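Local coordinates for protein beta subunit of a putative Aromatic-ring-hydroxylating dioxygenase (Novosphingobium aromaticivorans DSM 12444, PDB 3EBY) that is probably the beta subunit of an aromatic-ring-hydroxylating dioxygenase, an oxygenase family that adds dioxygen to aromatic rings, at residues Gly128-Arg133 / Arg146-Asp151. Numbering follows the deposited sequence.
Sequences GKYVDR and RTCIYD
R146 reaches across to D132 and Y130 on the facing strand and engages both at once. Its NE donates to D132 OD1 at 2.8 Å and its NH2 to D132 OD2, also at 2.8 Å, a side-on, two-nitrogen salt bridge in which both oxygens sit close to the guanidinium plane while the carboxylate is twisted 36° against it, OD1 being met on its syn side and OD2 from above the carboxylate plane. The guanidinium also lies flat on the Y130 ring, planes 8° apart, with CZ 3.8 Å from the ring centroid in a cation-pi stack. With CG turned anti to the backbone N (chi1 164°), the arginine runs alongside D132 before bending at chi3 over the ring. A leucine in its place would probably leave the buried D132 carboxylate without its counter-charge and strip the cation from the face of Y130. C148 SG approaches that ring at its edge, 3.7 Å from Y130 CE1. On the other face of the sheet, V131 CG2 packs on I149 CD1 at 3.6 Å. Four backbone hydrogen bonds, paired between K129 and I149 and between V131 and T147, fix this antiparallel register; V131 O also accepts from a water. In a second shell, N20 OD1 accepts from R146 NH2, Y23 makes another cation-pi contact with the arginine, and Y130 OH bonds to the carbonyl of I163. The two strands form the hairpin 122-135/142-150 at the middle of the curved sheet of this NTF2-like fold, with strand 104-116 flanking the first, strand 43-49 the second, and helix 8-28, which carries N20 and Y23, reaching the R146 face.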
loop_
_atom_site.group_PDB
_atom_site.type_symbol
_atom_site.label_atom_id
_atom_site.label_comp_id
_atom_site.label_asym_id
_atom_site.label_seq_id
_atom_site.Cartn_x
_atom_site.Cartn_y
_atom_site.Cartn_z
ATOM N N GLY A 128 5.561 9.581 -4.334
ATOM C CA GLY A 128 6.604 10.243 -3.524
ATOM C C GLY A 128 6.771 9.609 -2.164
ATOM O O GLY A 128 6.350 8.473 -1.959
ATOM N N LYS A 129 7.343 10.360 -1.224
ATOM C CA LYS A 129 7.347 9.967 0.152
ATOM C C LYS A 129 7.087 11.173 1.046
ATOM O O LYS A 129 7.422 12.318 0.674
ATOM C CB LYS A 129 8.649 9.290 0.554
ATOM C CG LYS A 129 9.846 10.189 0.603
ATOM C CD LYS A 129 11.012 9.487 1.283
ATOM C CE LYS A 129 12.275 10.306 1.191
ATOM N NZ LYS A 129 13.401 9.685 2.010
ATOM N N TYR A 130 6.319 10.932 2.095
ATOM C CA TYR A 130 6.166 11.920 3.184
ATOM C C TYR A 130 7.394 11.892 4.088
ATOM O O TYR A 130 7.831 10.817 4.511
ATOM C CB TYR A 130 4.914 11.619 4.031
ATOM C CG TYR A 130 3.601 11.583 3.283
ATOM C CD1 TYR A 130 3.157 12.688 2.544
ATOM C CD2 TYR A 130 2.778 10.457 3.335
ATOM C CE1 TYR A 130 1.877 12.707 1.949
ATOM C CE2 TYR A 130 1.520 10.425 2.685
ATOM C CZ TYR A 130 1.045 11.559 2.049
ATOM O OH TYR A 130 -0.190 11.503 1.391
ATOM N N VAL A 131 7.914 13.069 4.394
ATOM C CA VAL A 131 8.973 13.260 5.409
ATOM C C VAL A 131 8.389 14.169 6.488
ATOM O O VAL A 131 8.098 15.360 6.240
ATOM C CB VAL A 131 10.231 13.880 4.800
ATOM C CG1 VAL A 131 11.294 14.124 5.872
ATOM C CG2 VAL A 131 10.783 12.954 3.682
ATOM N N ASP A 132 8.177 13.596 7.666
ATOM C CA ASP A 132 7.323 14.200 8.674
ATOM C C ASP A 132 8.015 14.456 10.016
ATOM O O ASP A 132 8.928 13.708 10.434
ATOM C CB ASP A 132 6.115 13.289 8.951
ATOM C CG ASP A 132 5.280 13.020 7.729
ATOM O OD1 ASP A 132 5.038 13.964 6.942
ATOM O OD2 ASP A 132 4.811 11.855 7.584
ATOM N N ARG A 133 7.513 15.480 10.702
ATOM C CA ARG A 133 7.750 15.689 12.129
ATOM C C ARG A 133 6.390 15.735 12.806
ATOM O O ARG A 133 5.544 16.581 12.466
ATOM C CB ARG A 133 8.489 17.005 12.388
ATOM C CG ARG A 133 9.838 17.076 11.716
ATOM C CD ARG A 133 10.689 18.235 12.232
ATOM N NE ARG A 133 10.247 19.536 11.737
ATOM C CZ ARG A 133 9.964 20.594 12.501
ATOM N NH1 ARG A 133 10.096 20.539 13.831
ATOM N NH2 ARG A 133 9.593 21.738 11.925
ATOM N N ARG A 146 5.146 18.481 7.359
ATOM C CA ARG A 146 5.065 17.405 6.311
ATOM C C ARG A 146 5.587 17.960 5.008
ATOM O O ARG A 146 5.076 18.983 4.474
ATOM C CB ARG A 146 3.635 16.888 6.155
ATOM C CG ARG A 146 3.352 16.071 4.860
ATOM C CD ARG A 146 2.144 15.114 5.008
ATOM N NE ARG A 146 2.517 13.939 5.824
ATOM C CZ ARG A 146 1.706 12.923 6.106
ATOM N NH1 ARG A 146 0.468 12.878 5.611
ATOM N NH2 ARG A 146 2.160 11.896 6.799
ATOM N N THR A 147 6.589 17.277 4.480
ATOM C CA THR A 147 7.126 17.563 3.182
ATOM C C THR A 147 6.834 16.354 2.279
ATOM O O THR A 147 7.183 15.237 2.610
ATOM C CB THR A 147 8.653 17.807 3.244
ATOM O OG1 THR A 147 8.946 18.942 4.081
ATOM C CG2 THR A 147 9.221 18.035 1.842
ATOM N N CYS A 148 6.125 16.603 1.185
ATOM C CA CYS A 148 5.805 15.562 0.210
ATOM C C CYS A 148 6.827 15.651 -0.895
ATOM O O CYS A 148 6.818 16.614 -1.692
ATOM C CB CYS A 148 4.397 15.795 -0.371
ATOM S SG CYS A 148 3.074 16.013 0.861
ATOM N N ILE A 149 7.808 14.748 -0.851
ATOM C CA ILE A 149 8.916 14.746 -1.822
ATOM C C ILE A 149 8.544 13.831 -3.014
ATOM O O ILE A 149 8.442 12.595 -2.854
ATOM C CB ILE A 149 10.252 14.241 -1.171
ATOM C CG1 ILE A 149 10.612 15.068 0.071
ATOM C CG2 ILE A 149 11.399 14.277 -2.227
ATOM C CD1 ILE A 149 11.929 14.671 0.734
ATOM N N TYR A 150 8.243 14.433 -4.172
ATOM C CA TYR A 150 7.557 13.700 -5.230
ATOM C C TYR A 150 8.382 13.479 -6.504
ATOM O O TYR A 150 9.302 14.261 -6.837
ATOM C CB TYR A 150 6.195 14.345 -5.559
ATOM C CG TYR A 150 6.316 15.678 -6.314
ATOM C CD1 TYR A 150 6.375 15.709 -7.698
ATOM C CD2 TYR A 150 6.383 16.889 -5.628
ATOM C CE1 TYR A 150 6.489 16.922 -8.387
ATOM C CE2 TYR A 150 6.494 18.113 -6.320
ATOM C CZ TYR A 150 6.580 18.110 -7.683
ATOM O OH TYR A 150 6.675 19.322 -8.367
ATOM N N ASP A 151 8.056 12.386 -7.183
ATOM C CA ASP A 151 8.771 11.940 -8.374
ATOM C C ASP A 151 8.106 12.426 -9.677
ATOM O O ASP A 151 8.791 12.832 -10.600
ATOM C CB ASP A 151 8.851 10.397 -8.377
ATOM C CG ASP A 151 9.667 9.859 -7.233
ATOM O OD1 ASP A 151 10.444 10.660 -6.645
ATOM O OD2 ASP A 151 9.477 8.669 -6.886
HETATM O O HOH W 1 8.937 17.678 7.302
#